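Type III effector HopA1 (Pseudomonas syringae pv. tomato str. DC3000, PDB 4RSX) is a plant-pathogen effector, probably acting inside host cells after type III secretion, and is represented by an alpha/beta fragment comprising most of the protein. Local coordinates at residues P24-I29 and V222-L227; E49-T54 and Y122-T127; I64-Q69 and F95-I100; R105-N110 and A139-K144. All blocks are in the same frame, centred on the assembly; numbering follows the deposited sequence.

Interaction 1: residues P24-I29 and V222-L227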
loop_
_atom_site.group_PDB
_atom_site.type_symbol
_atom_site.label_atom_id
_atom_site.label_comp_id
_atom_site.label_asym_id
_atom_site.label_seq_id
_atom_site.Cartn_x
_atom_site.Cartn_y
_atom_site.Cartn_z
ATOM N N PRO A 24 -16.923 -6.923 18.611
ATOM C CA PRO A 24 -15.599 -6.860 17.974
ATOM C C PRO A 24 -14.873 -5.534 18.233
ATOM O O PRO A 24 -15.495 -4.473 18.202
ATOM C CB PRO A 24 -15.927 -7.000 16.485
ATOM C CG PRO A 24 -17.315 -6.446 16.351
ATOM C CD PRO A 24 -18.024 -6.764 17.637
ATOM N N SER A 25 -13.571 -5.603 18.499
ATOM C CA SER A 25 -12.764 -4.400 18.683
ATOM C C SER A 25 -12.345 -3.860 17.320
ATOM O O SER A 25 -12.535 -4.530 16.298
ATOM C CB SER A 25 -11.509 -4.720 19.484
ATOM O OG SER A 25 -10.564 -5.409 18.680
ATOM N N ARG A 26 -11.761 -2.664 17.300
ATOM C CA ARG A 26 -11.229 -2.122 16.056
ATOM C C ARG A 26 -10.139 -3.043 15.524
ATOM O O ARG A 26 -10.052 -3.276 14.311
ATOM C CB ARG A 26 -10.709 -0.687 16.238
ATOM C CG ARG A 26 -11.818 0.360 16.371
ATOM C CD ARG A 26 -11.277 1.739 16.779
ATOM N NE ARG A 26 -10.677 1.697 18.107
ATOM C CZ ARG A 26 -9.368 1.702 18.359
ATOM N NH1 ARG A 26 -8.476 1.792 17.378
ATOM N NH2 ARG A 26 -8.947 1.644 19.613
ATOM N N MET A 27 -9.332 -3.583 16.437
ATOM C CA MET A 27 -8.273 -4.530 16.084
ATOM C C MET A 27 -8.816 -5.847 15.506
ATOM O O MET A 27 -8.247 -6.394 14.550
ATOM C CB MET A 27 -7.385 -4.814 17.297
ATOM C CG MET A 27 -6.094 -5.540 16.972
ATOM S SD MET A 27 -5.045 -4.591 15.847
ATOM C CE MET A 27 -4.929 -3.035 16.720
ATOM N N ASP A 28 -9.911 -6.349 16.075
ATOM C CA ASP A 28 -10.557 -7.544 15.537
ATOM C C ASP A 28 -10.936 -7.301 14.082
ATOM O O ASP A 28 -10.587 -8.086 13.191
ATOM C CB ASP A 28 -11.828 -7.879 16.322
ATOM C CG ASP A 28 -11.538 -8.426 17.696
ATOM O OD1 ASP A 28 -10.483 -9.076 17.861
ATOM O OD2 ASP A 28 -12.372 -8.202 18.604
ATOM N N ILE A 29 -11.642 -6.195 13.856
ATOM C CA ILE A 29 -12.086 -5.829 12.525
ATOM C C ILE A 29 -10.886 -5.731 11.597
ATOM O O ILE A 29 -10.918 -6.236 10.477
ATOM C CB ILE A 29 -12.880 -4.514 12.557
ATOM C CG1 ILE A 29 -14.133 -4.707 13.417
ATOM C CG2 ILE A 29 -13.221 -4.049 11.141
ATOM C CD1 ILE A 29 -14.857 -3.432 13.759
ATOM N N VAL A 222 -14.068 2.844 10.061
ATOM C CA VAL A 222 -15.352 3.177 9.452
ATOM C C VAL A 222 -16.389 2.093 9.820
ATOM O O VAL A 222 -17.546 2.398 10.163
ATOM C CB VAL A 222 -15.228 3.289 7.910
ATOM C CG1 VAL A 222 -16.594 3.376 7.254
ATOM C CG2 VAL A 222 -14.376 4.493 7.522
ATOM N N ILE A 223 -15.966 0.832 9.746
ATOM C CA ILE A 223 -16.854 -0.289 10.045
ATOM C C ILE A 223 -17.281 -0.282 11.516
ATOM O O ILE A 223 -18.457 -0.498 11.821
ATOM C CB ILE A 223 -16.187 -1.643 9.708
ATOM C CG1 ILE A 223 -16.001 -1.789 8.194
ATOM C CG2 ILE A 223 -17.025 -2.810 10.241
ATOM C CD1 ILE A 223 -15.126 -2.970 7.805
ATOM N N SER A 224 -16.329 -0.045 12.420
ATOM C CA SER A 224 -16.634 0.078 13.850
ATOM C C SER A 224 -17.724 1.106 14.082
ATOM O O SER A 224 -18.673 0.864 14.834
ATOM C CB SER A 224 -15.401 0.515 14.641
ATOM O OG SER A 224 -14.395 -0.465 14.562
ATOM N N ASP A 225 -17.572 2.265 13.454
ATOM C CA ASP A 225 -18.568 3.316 13.581
ATOM C C ASP A 225 -19.941 2.839 13.122
ATOM O O ASP A 225 -20.926 3.006 13.837
ATOM C CB ASP A 225 -18.156 4.562 12.791
ATOM C CG ASP A 225 -16.979 5.288 13.417
ATOM O OD1 ASP A 225 -16.703 5.066 14.625
ATOM O OD2 ASP A 225 -16.335 6.084 12.695
ATOM N N ALA A 226 -20.003 2.243 11.933
ATOM C CA ALA A 226 -21.272 1.738 11.402
ATOM C C ALA A 226 -21.929 0.779 12.400
ATOM O O ALA A 226 -23.130 0.857 12.634
ATOM C CB ALA A 226 -21.059 1.053 10.053
ATOM N N LEU A 227 -21.124 -0.097 13.000
ATOM C CA LEU A 227 -21.618 -1.053 13.999
ATOM C C LEU A 227 -22.183 -0.360 15.242
ATOM O O LEU A 227 -23.070 -0.891 15.908
ATOM C CB LEU A 227 -20.502 -2.018 14.410
ATOM C CG LEU A 227 -20.071 -2.996 13.326
ATOM C CD1 LEU A 227 -18.837 -3.797 13.739
ATOM C CD2 LEU A 227 -21.238 -3.919 12.979
#
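Ile29 lays its side chain over the last turns of helix 215-228, its CD1 coming to 3.1 Å from Ser224 OG and 4.0 Å from Leu227 CD1. With CG1 lying beside the backbone N (chi1 -62°), the longer branch runs on to Ser224 and Leu227, while the shorter one, CG2, rests 4.0 Å from Ile223 CD1. Pro24 extends the apolar seam, its CG meeting the same Leu227 CD1 at 4.0 Å, so that one methyl serves two partners. At the more open margin, the aliphatic part of Arg26 passes Ser224, with CG 3.3 Å from OG; the chain then bends at chi3, and its NH1 forms a salt bridge with Glu221. The residues of 24-29 are set in place by a capping box at the start of helix 26-35: Ser25 OG accepts from Asp28 N at 2.8 Å, and Ser25 N gives its hydrogen to Asp28 OD2 at 2.9 Å. Around this seam, helix 2-19 backs both sides, with Ala18 against Ile29 and Trp14 against Ile223, making a helical cluster from the two ends of the chain. The Ser224 hydroxyl, pressed between carbons of Ile29 and Arg26, turns to a weak bond with Ala220 O in its own helix. With no hydrogen bond between the segments, cohesion rests on apolar packing, and polar pairing is kept to the flanks.

Interaction 2: residues E49-T54 and Y122-T127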
loop_
_atom_site.group_PDB
_atom_site.type_symbol
_atom_site.label_atom_id
_atom_site.label_comp_id
_atom_site.label_asym_id
_atom_site.label_seq_id
_atom_site.Cartn_x
_atom_site.Cartn_y
_atom_site.Cartn_z
ATOM N N GLU A 49 19.121 -11.553 -1.143
ATOM C CA GLU A 49 20.399 -10.861 -1.147
ATOM C C GLU A 49 20.551 -9.937 -2.354
ATOM O O GLU A 49 21.060 -8.827 -2.226
ATOM C CB GLU A 49 21.553 -11.870 -1.061
ATOM C CG GLU A 49 21.589 -12.629 0.278
ATOM C CD GLU A 49 22.062 -11.754 1.444
ATOM O OE1 GLU A 49 22.611 -10.657 1.190
ATOM O OE2 GLU A 49 21.892 -12.161 2.614
ATOM N N GLU A 50 20.109 -10.393 -3.521
ATOM C CA GLU A 50 20.107 -9.567 -4.730
ATOM C C GLU A 50 19.233 -8.321 -4.501
ATOM O O GLU A 50 19.553 -7.215 -4.956
ATOM C CB GLU A 50 19.596 -10.390 -5.931
ATOM C CG GLU A 50 19.534 -9.622 -7.263
ATOM C CD GLU A 50 18.699 -10.340 -8.337
ATOM O OE1 GLU A 50 18.087 -11.389 -8.030
ATOM O OE2 GLU A 50 18.643 -9.850 -9.492
ATOM N N PHE A 51 18.138 -8.510 -3.772
ATOM C CA PHE A 51 17.234 -7.410 -3.463
ATOM C C PHE A 51 17.950 -6.336 -2.633
ATOM O O PHE A 51 17.959 -5.156 -2.995
ATOM C CB PHE A 51 15.996 -7.935 -2.722
ATOM C CG PHE A 51 14.947 -6.893 -2.500
ATOM C CD1 PHE A 51 13.952 -6.683 -3.450
ATOM C CD2 PHE A 51 14.962 -6.104 -1.359
ATOM C CE1 PHE A 51 12.988 -5.706 -3.263
ATOM C CE2 PHE A 51 13.990 -5.123 -1.162
ATOM C CZ PHE A 51 13.008 -4.920 -2.116
ATOM N N LEU A 52 18.565 -6.745 -1.525
ATOM C CA LEU A 52 19.312 -5.800 -0.690
ATOM C C LEU A 52 20.427 -5.116 -1.473
ATOM O O LEU A 52 20.634 -3.908 -1.349
ATOM C CB LEU A 52 19.879 -6.495 0.549
ATOM C CG LEU A 52 18.801 -7.060 1.460
ATOM C CD1 LEU A 52 19.414 -7.629 2.709
ATOM C CD2 LEU A 52 17.785 -5.976 1.796
ATOM N N HIS A 53 21.137 -5.876 -2.300
ATOM C CA HIS A 53 22.224 -5.276 -3.070
ATOM C C HIS A 53 21.721 -4.254 -4.085
ATOM O O HIS A 53 22.432 -3.306 -4.426
ATOM C CB HIS A 53 23.123 -6.346 -3.715
ATOM C CG HIS A 53 24.186 -6.850 -2.787
ATOM N ND1 HIS A 53 25.414 -6.234 -2.662
ATOM C CD2 HIS A 53 24.189 -7.882 -1.907
ATOM C CE1 HIS A 53 26.135 -6.878 -1.757
ATOM N NE2 HIS A 53 25.415 -7.879 -1.284
ATOM N N THR A 54 20.490 -4.434 -4.548
ATOM C CA THR A 54 19.912 -3.517 -5.524
ATOM C C THR A 54 19.513 -2.223 -4.841
ATOM O O THR A 54 19.717 -1.143 -5.392
ATOM C CB THR A 54 18.682 -4.134 -6.186
ATOM O OG1 THR A 54 19.083 -5.319 -6.883
ATOM C CG2 THR A 54 18.042 -3.150 -7.168
ATOM N N TYR A 122 9.996 -11.293 -8.712
ATOM C CA TYR A 122 10.113 -10.064 -9.496
ATOM C C TYR A 122 10.208 -8.800 -8.654
ATOM O O TYR A 122 10.192 -7.702 -9.197
ATOM C CB TYR A 122 8.964 -9.960 -10.499
ATOM C CG TYR A 122 9.155 -10.898 -11.655
ATOM C CD1 TYR A 122 9.990 -10.557 -12.719
ATOM C CD2 TYR A 122 8.549 -12.139 -11.668
ATOM C CE1 TYR A 122 10.194 -11.425 -13.776
ATOM C CE2 TYR A 122 8.739 -13.010 -12.725
ATOM C CZ TYR A 122 9.562 -12.648 -13.771
ATOM O OH TYR A 122 9.757 -13.523 -14.815
ATOM N N ALA A 123 10.311 -8.945 -7.335
ATOM C CA ALA A 123 10.347 -7.768 -6.456
ATOM C C ALA A 123 11.466 -6.793 -6.808
ATOM O O ALA A 123 11.247 -5.576 -6.868
ATOM C CB ALA A 123 10.431 -8.183 -5.001
ATOM N N THR A 124 12.658 -7.325 -7.061
ATOM C CA THR A 124 13.813 -6.501 -7.384
ATOM C C THR A 124 13.565 -5.682 -8.649
ATOM O O THR A 124 13.804 -4.471 -8.678
ATOM C CB THR A 124 15.082 -7.372 -7.524
ATOM O OG1 THR A 124 15.396 -7.947 -6.249
ATOM C CG2 THR A 124 16.259 -6.549 -7.974
ATOM N N GLN A 125 13.086 -6.346 -9.692
ATOM C CA GLN A 125 12.721 -5.662 -10.927
ATOM C C GLN A 125 11.688 -4.566 -10.674
ATOM O O GLN A 125 11.814 -3.457 -11.202
ATOM C CB GLN A 125 12.167 -6.656 -11.956
ATOM C CG GLN A 125 13.216 -7.438 -12.718
ATOM C CD GLN A 125 12.681 -7.998 -14.032
ATOM O OE1 GLN A 125 12.787 -9.195 -14.300
ATOM N NE2 GLN A 125 12.120 -7.126 -14.862
ATOM N N LEU A 126 10.659 -4.874 -9.888
ATOM C CA LEU A 126 9.636 -3.869 -9.588
ATOM C C LEU A 126 10.265 -2.675 -8.882
ATOM O O LEU A 126 9.957 -1.516 -9.207
ATOM C CB LEU A 126 8.520 -4.459 -8.724
ATOM C CG LEU A 126 7.464 -3.471 -8.215
ATOM C CD1 LEU A 126 6.802 -2.777 -9.384
ATOM C CD2 LEU A 126 6.421 -4.187 -7.380
ATOM N N THR A 127 11.164 -2.957 -7.934
ATOM C CA THR A 127 11.761 -1.893 -7.129
ATOM C C THR A 127 12.547 -0.933 -8.025
ATOM O O THR A 127 12.469 0.289 -7.864
ATOM C CB THR A 127 12.649 -2.465 -6.008
ATOM O OG1 THR A 127 11.823 -3.202 -5.100
ATOM C CG2 THR A 127 13.339 -1.347 -5.235
HETATM O O HOH W 1 15.882 -10.555 -6.206
#
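Thr124 and Phe51 bury more surface than any other residues where helices 45-58 and 123-136 run side by side; the axes of their short segments approach to 9.6 Å and lie only 15° from parallel. The Thr124 hydroxyl sits at the edge of the Phe51 ring, near its plane, with OG1 3.4 Å from CD1, and the two side chains lie alongside each other, pointing opposite ways. Phe51 reaches this place because CG stands anti to the backbone N (chi1 -174°), which carries the ring along the neighbouring helix. Farther out, its CE1 lies 3.3 Å from Thr127 OG1 and 4.0 Å from Ala123 CB, while Pro148 and Val145 also touch the side chain. The methyl branch of Thr124 serves a different partner: CG2 lies 3.3 Å from Thr54 OG1, the two threonines packing at a slant. Each flanking hydroxyl is turned back on its own helix. Thr54 OG1 donates to Glu50 O, which also takes Thr54 N from the opposite face of its plane, and Thr127 OG1 donates to Ala123 O from above the carbonyl plane. Only Thr124 sends its hydrogen across the groove, to a water 2.7 Å from OG1; that water in turn donates to Glu50 OE1 at 3.0 Å. Close parallel packing is thus combined with small hydroxyl side chains whose polarity is met locally, and the one polar link between the segments is made through solvent at the exposed Glu50 margin.

Interaction 3: residues I64-Q69 and F95-I100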
loop_
_atom_site.group_PDB
_atom_site.type_symbol
_atom_site.label_atom_id
_atom_site.label_comp_id
_atom_site.label_asym_id
_atom_site.label_seq_id
_atom_site.Cartn_x
_atom_site.Cartn_y
_atom_site.Cartn_z
ATOM N N ILE A 64 17.581 9.517 -6.729
ATOM C CA ILE A 64 16.882 8.653 -5.779
ATOM C C ILE A 64 17.726 8.357 -4.538
ATOM O O ILE A 64 18.950 8.222 -4.631
ATOM C CB ILE A 64 16.525 7.320 -6.456
ATOM C CG1 ILE A 64 15.452 7.539 -7.525
ATOM C CG2 ILE A 64 16.092 6.252 -5.436
ATOM C CD1 ILE A 64 14.217 8.288 -7.031
ATOM N N GLU A 65 17.066 8.262 -3.382
ATOM C CA GLU A 65 17.663 7.713 -2.160
ATOM C C GLU A 65 16.792 6.598 -1.574
ATOM O O GLU A 65 15.563 6.604 -1.731
ATOM C CB GLU A 65 17.899 8.817 -1.117
ATOM C CG GLU A 65 18.995 9.804 -1.557
ATOM C CD GLU A 65 19.126 11.014 -0.660
ATOM O OE1 GLU A 65 18.413 11.087 0.368
ATOM O OE2 GLU A 65 19.947 11.903 -0.993
ATOM N N VAL A 66 17.433 5.630 -0.918
ATOM C CA VAL A 66 16.705 4.579 -0.212
ATOM C C VAL A 66 17.027 4.650 1.276
ATOM O O VAL A 66 18.198 4.710 1.671
ATOM C CB VAL A 66 17.068 3.170 -0.740
ATOM C CG1 VAL A 66 16.325 2.096 0.049
ATOM C CG2 VAL A 66 16.786 3.067 -2.231
ATOM N N ARG A 67 15.991 4.638 2.104
ATOM C CA ARG A 67 16.190 4.707 3.539
ATOM C C ARG A 67 15.368 3.633 4.220
ATOM O O ARG A 67 14.246 3.348 3.793
ATOM C CB ARG A 67 15.763 6.081 4.056
ATOM C CG ARG A 67 16.604 7.210 3.506
ATOM C CD ARG A 67 16.109 8.561 3.965
ATOM N NE ARG A 67 17.100 9.598 3.691
ATOM C CZ ARG A 67 16.836 10.901 3.681
ATOM N NH1 ARG A 67 15.602 11.329 3.915
ATOM N NH2 ARG A 67 17.803 11.774 3.432
ATOM N N THR A 68 15.916 3.037 5.275
ATOM C CA THR A 68 15.124 2.138 6.106
ATOM C C THR A 68 14.015 2.932 6.772
ATOM O O THR A 68 14.171 4.135 7.012
ATOM C CB THR A 68 15.974 1.427 7.193
ATOM O OG1 THR A 68 15.128 0.585 7.993
ATOM C CG2 THR A 68 16.700 2.444 8.094
ATOM N N GLN A 69 12.895 2.267 7.049
ATOM C CA GLN A 69 11.807 2.889 7.797
ATOM C C GLN A 69 11.769 2.411 9.247
ATOM O O GLN A 69 10.831 2.719 9.981
ATOM C CB GLN A 69 10.450 2.630 7.133
ATOM C CG GLN A 69 10.190 3.468 5.884
ATOM C CD GLN A 69 8.704 3.542 5.517
ATOM O OE1 GLN A 69 8.309 4.292 4.619
ATOM N NE2 GLN A 69 7.879 2.768 6.216
ATOM N N PHE A 95 12.037 -5.521 7.430
ATOM C CA PHE A 95 11.395 -4.228 7.616
ATOM C C PHE A 95 11.133 -3.517 6.290
ATOM O O PHE A 95 11.568 -3.983 5.234
ATOM C CB PHE A 95 12.217 -3.348 8.565
ATOM C CG PHE A 95 12.066 -3.721 10.030
ATOM C CD1 PHE A 95 11.192 -4.736 10.421
ATOM C CD2 PHE A 95 12.788 -3.049 11.010
ATOM C CE1 PHE A 95 11.044 -5.087 11.768
ATOM C CE2 PHE A 95 12.646 -3.387 12.362
ATOM C CZ PHE A 95 11.771 -4.412 12.737
ATOM N N PHE A 96 10.416 -2.395 6.350
ATOM C CA PHE A 96 10.138 -1.595 5.155
ATOM C C PHE A 96 11.289 -0.673 4.767
ATOM O O PHE A 96 11.996 -0.157 5.631
ATOM C CB PHE A 96 8.908 -0.722 5.379
ATOM C CG PHE A 96 7.616 -1.428 5.143
ATOM C CD1 PHE A 96 7.136 -1.609 3.850
ATOM C CD2 PHE A 96 6.871 -1.900 6.211
ATOM C CE1 PHE A 96 5.938 -2.257 3.631
ATOM C CE2 PHE A 96 5.670 -2.557 6.002
ATOM C CZ PHE A 96 5.201 -2.734 4.711
ATOM N N TYR A 97 11.446 -0.444 3.467
ATOM C CA TYR A 97 12.345 0.588 2.970
ATOM C C TYR A 97 11.538 1.611 2.176
ATOM O O TYR A 97 10.588 1.258 1.472
ATOM C CB TYR A 97 13.411 -0.030 2.071
ATOM C CG TYR A 97 14.330 -0.995 2.782
ATOM C CD1 TYR A 97 15.579 -0.588 3.216
ATOM C CD2 TYR A 97 13.954 -2.313 3.014
ATOM C CE1 TYR A 97 16.442 -1.461 3.862
ATOM C CE2 TYR A 97 14.801 -3.198 3.673
ATOM C CZ TYR A 97 16.048 -2.758 4.094
ATOM O OH TYR A 97 16.915 -3.605 4.743
ATOM N N ARG A 98 11.892 2.882 2.282
ATOM C CA ARG A 98 11.256 3.849 1.405
ATOM C C ARG A 98 12.216 4.265 0.324
ATOM O O ARG A 98 13.435 4.282 0.525
ATOM C CB ARG A 98 10.688 5.065 2.147
ATOM C CG ARG A 98 11.622 5.705 3.139
ATOM C CD ARG A 98 10.989 6.966 3.727
ATOM N NE ARG A 98 9.636 6.730 4.234
ATOM C CZ ARG A 98 8.747 7.696 4.451
ATOM N NH1 ARG A 98 9.070 8.956 4.196
ATOM N NH2 ARG A 98 7.537 7.404 4.916
ATOM N N ILE A 99 11.644 4.550 -0.837
ATOM C CA ILE A 99 12.375 5.046 -1.981
ATOM C C ILE A 99 11.942 6.487 -2.165
ATOM O O ILE A 99 10.766 6.751 -2.423
ATOM C CB ILE A 99 11.951 4.272 -3.222
ATOM C CG1 ILE A 99 12.107 2.767 -2.974
ATOM C CG2 ILE A 99 12.731 4.743 -4.445
ATOM C CD1 ILE A 99 11.372 1.896 -4.009
ATOM N N ILE A 100 12.875 7.422 -2.027
ATOM C CA ILE A 100 12.537 8.840 -2.055
ATOM C C ILE A 100 13.367 9.593 -3.089
ATOM O O ILE A 100 14.511 9.212 -3.376
ATOM C CB ILE A 100 12.756 9.504 -0.673
ATOM C CG1 ILE A 100 14.247 9.655 -0.383
ATOM C CG2 ILE A 100 12.098 8.687 0.427
ATOM C CD1 ILE A 100 14.527 10.133 1.020
HETATM O O HOH W 2 14.240 -1.668 6.353
#
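Strands 64-68 and 96-101 run antiparallel, their segment axes at 156°, with Glu65-Ile100 and Arg67-Arg98 as hydrogen-bonded pairs and Val66-Ile99 and Thr68-Tyr97 as non-hydrogen-bonded ones; Gln69 N adds a last bond to Phe96 O. On the face bearing the arginines, Ile100 CD1 lies over one face of the Arg67 guanidinium, 3.3 Å from NH1, while Glu65 OE1 pairs with Arg67 NH2 by charge alone, well out of that plane. Gln69 OE1 takes Arg98 NE at 2.8 Å, close to the guanidinium plane, and a weak second bond from Arg98 NH2 at 3.2 Å. Arg98 CG stands between the backbone N and the carbonyl carbon (chi1 48°), and a bend at chi3 then brings NE within range of the amide. This pairing forms one edge of the seven-stranded antiparallel sheet: 64-68 is the outermost strand on this side, while 96-101 continues inward to 140-146. The other face, with Val66, Ile99, Thr68 and Tyr97, is largely apolar and is covered by helices 45-58 and 82-88. There Ile64 CG2 meets Ile99 CG2 at 3.8 Å. A water over the centre of the Tyr97 ring donates to Phe96 O at 2.8 Å and is hydrogen-bonded to Thr68 OG1, whose other partner is Asp70 N; Tyr97 OH bonds to Ala92 O.

Interaction 4: residues R105-N110 and A139-K144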
loop_
_atom_site.group_PDB
_atom_site.type_symbol
_atom_site.label_atom_id
_atom_site.label_comp_id
_atom_site.label_asym_id
_atom_site.label_seq_id
_atom_site.Cartn_x
_atom_site.Cartn_y
_atom_site.Cartn_z
ATOM N N ARG A 105 9.569 16.055 -1.919
ATOM C CA ARG A 105 8.352 16.616 -2.497
ATOM C C ARG A 105 7.271 16.713 -1.419
ATOM O O ARG A 105 7.023 15.744 -0.710
ATOM C CB ARG A 105 7.893 15.746 -3.670
ATOM C CG ARG A 105 8.973 15.603 -4.746
ATOM C CD ARG A 105 8.634 14.563 -5.793
ATOM N NE ARG A 105 9.709 14.444 -6.785
ATOM C CZ ARG A 105 9.973 13.346 -7.489
ATOM N NH1 ARG A 105 9.225 12.252 -7.326
ATOM N NH2 ARG A 105 10.984 13.348 -8.360
ATOM N N ARG A 106 6.650 17.885 -1.281
ATOM C CA ARG A 106 5.582 18.085 -0.287
ATOM C C ARG A 106 4.422 17.127 -0.562
ATOM O O ARG A 106 4.070 16.885 -1.728
ATOM C CB ARG A 106 5.091 19.551 -0.300
ATOM C CG ARG A 106 3.915 19.865 0.642
ATOM C CD ARG A 106 3.262 21.229 0.335
ATOM N NE ARG A 106 1.873 21.318 0.820
ATOM C CZ ARG A 106 0.781 21.299 0.043
ATOM N NH1 ARG A 106 0.887 21.206 -1.282
ATOM N NH2 ARG A 106 -0.432 21.385 0.588
ATOM N N GLU A 107 3.847 16.562 0.501
ATOM C CA GLU A 107 2.682 15.671 0.373
ATOM C C GLU A 107 1.380 16.456 0.475
ATOM O O GLU A 107 1.232 17.289 1.377
ATOM C CB GLU A 107 2.678 14.612 1.484
ATOM C CG GLU A 107 3.838 13.611 1.458
ATOM C CD GLU A 107 3.788 12.647 2.655
ATOM O OE1 GLU A 107 2.796 12.703 3.416
ATOM O OE2 GLU A 107 4.727 11.836 2.841
ATOM N N ASP A 108 0.426 16.190 -0.417
ATOM C CA ASP A 108 -0.919 16.724 -0.214
ATOM C C ASP A 108 -1.515 16.072 1.030
ATOM O O ASP A 108 -1.158 14.936 1.378
ATOM C CB ASP A 108 -1.831 16.389 -1.390
ATOM C CG ASP A 108 -1.431 17.091 -2.674
ATOM O OD1 ASP A 108 -0.672 18.086 -2.625
ATOM O OD2 ASP A 108 -1.897 16.638 -3.745
ATOM N N LYS A 109 -2.442 16.764 1.685
ATOM C CA LYS A 109 -3.155 16.166 2.800
ATOM C C LYS A 109 -4.019 14.996 2.339
ATOM O O LYS A 109 -4.297 14.091 3.109
ATOM C CB LYS A 109 -4.012 17.221 3.496
ATOM C CG LYS A 109 -3.228 18.488 3.800
ATOM C CD LYS A 109 -3.180 18.799 5.286
ATOM C CE LYS A 109 -3.944 20.099 5.607
ATOM N NZ LYS A 109 -3.420 21.299 4.876
ATOM N N ASN A 110 -4.449 15.027 1.081
ATOM C CA ASN A 110 -5.166 13.904 0.488
ATOM C C ASN A 110 -4.345 13.229 -0.596
ATOM O O ASN A 110 -4.097 13.822 -1.644
ATOM C CB ASN A 110 -6.465 14.382 -0.144
ATOM C CG ASN A 110 -7.356 15.085 0.835
ATOM O OD1 ASN A 110 -7.362 14.779 2.033
ATOM N ND2 ASN A 110 -8.119 16.051 0.334
ATOM N N ALA A 139 4.665 13.893 -9.329
ATOM C CA ALA A 139 3.415 13.627 -8.606
ATOM C C ALA A 139 3.630 12.572 -7.513
ATOM O O ALA A 139 2.901 12.538 -6.521
ATOM C CB ALA A 139 2.286 13.217 -9.551
ATOM N N ILE A 140 4.633 11.712 -7.684
ATOM C CA ILE A 140 4.915 10.696 -6.672
ATOM C C ILE A 140 5.862 11.252 -5.602
ATOM O O ILE A 140 6.999 11.622 -5.900
ATOM C CB ILE A 140 5.537 9.440 -7.297
ATOM C CG1 ILE A 140 4.676 8.950 -8.464
ATOM C CG2 ILE A 140 5.652 8.334 -6.273
ATOM C CD1 ILE A 140 5.244 7.721 -9.142
ATOM N N THR A 141 5.404 11.298 -4.355
ATOM C CA THR A 141 6.239 11.823 -3.293
ATOM C C THR A 141 7.253 10.797 -2.800
ATOM O O THR A 141 8.368 11.174 -2.417
ATOM C CB THR A 141 5.417 12.329 -2.103
ATOM O OG1 THR A 141 4.697 11.238 -1.522
ATOM C CG2 THR A 141 4.439 13.402 -2.551
ATOM N N HIS A 142 6.858 9.520 -2.783
ATOM C CA HIS A 142 7.760 8.422 -2.405
ATOM C C HIS A 142 7.133 7.065 -2.630
ATOM O O HIS A 142 5.937 6.958 -2.935
ATOM C CB HIS A 142 8.161 8.502 -0.933
ATOM C CG HIS A 142 7.012 8.374 0.019
ATOM N ND1 HIS A 142 5.950 9.259 0.032
ATOM C CD2 HIS A 142 6.771 7.486 1.020
ATOM C CE1 HIS A 142 5.106 8.918 0.991
ATOM N NE2 HIS A 142 5.576 7.844 1.602
ATOM N N GLY A 143 7.946 6.023 -2.471
ATOM C CA GLY A 143 7.443 4.671 -2.551
ATOM C C GLY A 143 7.906 3.905 -1.340
ATOM O O GLY A 143 8.794 4.366 -0.620
ATOM N N LYS A 144 7.307 2.745 -1.085
ATOM C CA LYS A 144 7.900 1.862 -0.088
ATOM C C LYS A 144 7.832 0.410 -0.532
ATOM O O LYS A 144 6.887 -0.009 -1.216
ATOM C CB LYS A 144 7.278 2.059 1.313
ATOM C CG LYS A 144 6.061 1.197 1.588
ATOM C CD LYS A 144 5.442 1.401 2.991
ATOM C CE LYS A 144 4.063 0.676 3.038
ATOM N NZ LYS A 144 3.297 0.825 4.337
HETATM O O HOH W 3 9.456 13.192 -1.040
#
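The Arg105 guanidinium meets strand 140-146 with its edge: Ile140 O lies 3° from its plane and takes NH1 at 2.7 Å, while NH1 also bonds to Ile134 O near the end of helix 123-136. The His142 ring stacks on Tyr161 of strand 158-162, and the Glu107 carboxylate lies nearly parallel to the imidazole plane of His142, turned by 7°, though OE2 approaches obliquely, 3.5 Å from CE1. Here the loop after strand 96-101 crosses the start of an inner strand of the antiparallel sheet. The strand is locally irregular: Thr141 has near-helical backbone angles, and both it and His142 bond to Tyr161, which fits a classic beta bulge. Thr141 carries the middle of the contact. Its CG2 packs 3.6 Å from Arg106 O, and the CG of Glu107 passes 3.9 Å from its OG1, the two side chains crossing at about a right angle. That hydroxyl lies between the backbone N and the carbonyl carbon (chi1 63°), where it is hydrogen-bonded to His142 ND1 at 2.8 Å, with Gln111 NE2 as a further partner, so the histidine ring is tethered as well as stacked. A water completes the join, accepting from Arg105 N at 3.0 Å and donating to Thr141 O at 2.7 Å.

How the interactions relate
Following the chain from its N terminus, interaction 1 opens first, at 24-29, and closes last, at 222-227; its long loop encloses the other three and ties the helices of the two chain ends together, at least about 14 Å, between nearest atoms, from the other three contacts. Interaction 2 opens next, on helix 45-58. Before helix 123-136 closes it, interaction 3 opens and closes entirely within that span, pairing the edge strand with its neighbour. Interaction 4 begins after interaction 3 has closed, at 105-110, and ends beyond interaction 2, which it therefore crosses. Interactions 2 and 3 touch where Leu52 packs on Tyr97 and Thr127 on Ile99, joining helices to sheet; interactions 3 and 4 meet along neighbouring strands 96-101 and 140-146.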